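Local coordinates for protein CRISPR-associated endonuclease Cas1 (Thermotoga maritima, PDB 4XTK) that probably cuts double-stranded DNA as a metal-dependent endonuclease of CRISPR adaptive immunity, working as a homodimer that joins with Cas2, at residues 51-54 with 55-59. Sequence-based numbering, arbitrary orientation.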
loop_
_atom_site.group_PDB
_atom_site.type_symbol
_atom_site.label_atom_id
_atom_site.label_comp_id
_atom_site.label_asym_id
_atom_site.label_seq_id
_atom_site.Cartn_x
_atom_site.Cartn_y
_atom_site.Cartn_z
ATOM N N VAL E 51 -0.146 14.207 -15.382
ATOM C CA VAL E 51 -0.583 13.429 -16.534
ATOM C C VAL E 51 -2.097 13.330 -16.653
ATOM O O VAL E 51 -2.816 13.328 -15.656
ATOM C CB VAL E 51 -0.007 11.993 -16.504
ATOM C CG1 VAL E 51 1.507 12.023 -16.609
ATOM C CG2 VAL E 51 -0.455 11.257 -15.252
ATOM N N ASP E 52 -2.569 13.262 -17.894
ATOM C CA ASP E 52 -3.955 12.911 -18.179
ATOM C C ASP E 52 -4.009 11.472 -18.674
ATOM O O ASP E 52 -3.109 11.018 -19.380
ATOM C CB ASP E 52 -4.571 13.849 -19.225
ATOM C CG ASP E 52 -4.579 15.295 -18.782
ATOM O OD1 ASP E 52 -4.314 15.552 -17.589
ATOM O OD2 ASP E 52 -4.859 16.173 -19.625
ATOM N N LEU E 53 -5.058 10.757 -18.294
ATOM C CA LEU E 53 -5.288 9.412 -18.804
ATOM C C LEU E 53 -6.773 9.083 -18.739
ATOM O O LEU E 53 -7.538 9.761 -18.056
ATOM C CB LEU E 53 -4.458 8.377 -18.029
ATOM C CG LEU E 53 -4.520 8.279 -16.498
ATOM C CD1 LEU E 53 -5.642 7.363 -16.044
ATOM C CD2 LEU E 53 -3.192 7.785 -15.942
ATOM N N ASN E 54 -7.185 8.058 -19.476
ATOM C CA ASN E 54 -8.557 7.580 -19.391
ATOM C C ASN E 54 -8.620 6.114 -18.981
ATOM O O ASN E 54 -7.590 5.481 -18.738
ATOM C CB ASN E 54 -9.292 7.796 -20.716
ATOM C CG ASN E 54 -8.534 7.258 -21.911
ATOM O OD1 ASN E 54 -7.663 6.398 -21.786
ATOM N ND2 ASN E 54 -8.865 7.771 -23.088
ATOM N N LYS E 55 -9.831 5.581 -18.894
ATOM C CA LYS E 55 -10.019 4.207 -18.453
ATOM C C LYS E 55 -9.470 3.207 -19.471
ATOM O O LYS E 55 -9.010 2.128 -19.099
ATOM C CB LYS E 55 -11.499 3.935 -18.186
ATOM C CG LYS E 55 -11.761 2.584 -17.555
ATOM C CD LYS E 55 -13.234 2.380 -17.285
ATOM C CE LYS E 55 -13.963 1.961 -18.543
ATOM N NZ LYS E 55 -15.404 1.747 -18.255
ATOM N N ARG E 56 -9.506 3.572 -20.751
ATOM C CA ARG E 56 -9.010 2.690 -21.806
ATOM C C ARG E 56 -7.511 2.442 -21.657
ATOM O O ARG E 56 -7.019 1.353 -21.951
ATOM C CB ARG E 56 -9.312 3.267 -23.189
ATOM C CG ARG E 56 -8.729 2.439 -24.327
ATOM C CD ARG E 56 -8.928 3.097 -25.687
ATOM N NE ARG E 56 -9.787 2.299 -26.561
ATOM C CZ ARG E 56 -9.346 1.345 -27.377
ATOM N NH1 ARG E 56 -8.052 1.065 -27.434
ATOM N NH2 ARG E 56 -10.201 0.671 -28.138
ATOM N N PHE E 57 -6.791 3.456 -21.189
ATOM C CA PHE E 57 -5.367 3.320 -20.906
ATOM C C PHE E 57 -5.133 2.408 -19.704
ATOM O O PHE E 57 -4.210 1.591 -19.708
ATOM C CB PHE E 57 -4.736 4.688 -20.659
ATOM C CG PHE E 57 -3.312 4.621 -20.193
ATOM C CD1 PHE E 57 -2.280 4.412 -21.094
ATOM C CD2 PHE E 57 -3.003 4.767 -18.851
ATOM C CE1 PHE E 57 -0.965 4.351 -20.661
ATOM C CE2 PHE E 57 -1.690 4.707 -18.415
ATOM C CZ PHE E 57 -0.671 4.500 -19.319
ATOM N N LEU E 58 -5.966 2.557 -18.675
ATOM C CA LEU E 58 -5.895 1.691 -17.502
ATOM C C LEU E 58 -6.232 0.248 -17.881
ATOM O O LEU E 58 -5.628 -0.697 -17.371
ATOM C CB LEU E 58 -6.837 2.185 -16.400
ATOM C CG LEU E 58 -6.478 3.526 -15.752
ATOM C CD1 LEU E 58 -7.408 3.853 -14.582
ATOM C CD2 LEU E 58 -5.026 3.534 -15.308
ATOM N N GLU E 59 -7.196 0.087 -18.783
ATOM C CA GLU E 59 -7.544 -1.233 -19.297
ATOM C C GLU E 59 -6.351 -1.869 -19.999
ATOM O O GLU E 59 -6.156 -3.082 -19.931
ATOM C CB GLU E 59 -8.735 -1.150 -20.255
ATOM C CG GLU E 59 -10.053 -0.838 -19.568
ATOM C CD GLU E 59 -11.206 -0.679 -20.543
ATOM O OE1 GLU E 59 -11.000 -0.894 -21.758
ATOM O OE2 GLU E 59 -12.319 -0.335 -20.093
#
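Asn54 O receives two weak backbone hydrogen bonds, from Phe57 N and from Leu58 N, the second at 3.3 Å being the first i to i+4 bond of the helix that starts at Lys55. The same Phe57 N also donates to Asn54 OD1 at 3.1 Å, in a fairly straight bond with the donor tilted 27° from the carbonyl plane. With CG set between its own backbone N and carbonyl carbon (chi1 51°), the Asn54 side chain curls over the first turn, and Asn54 OD1 lies 3.8 Å from Arg56 CB. This is an N-cap: the last residue of strand 51-54 closes the start of helix 55-63, whose first turn leaves the strand at 78°. On the other branch of the same amide, Asn54 ND2 makes a weak hydrogen bond to Asp52 OD1 of the second subunit.

On the buried side of the corner, Leu53 reaches the helix by two routes. Its CB approaches the Phe57 ring obliquely, 4.0 Å from CD2, while CD1 meets Leu58 CG at 3.9 Å; in both pairs the side chains cross at about a right angle. The bond from CA to CB of Phe57 is directed at the strand, and the setting of CG anti to the backbone N lays ring atom CD2 next to Leu53 CB; Leu19 of the neighbouring strand 17-21 packs against both Leu53 and Phe57.

Residues 52-54 pair antiparallel with a strand of the second subunit, carrying the sheet across the dimer interface. There the Lys55 NZ hydrogen-bonds to the backbone oxygens of Gly49 and Phe71 of that subunit.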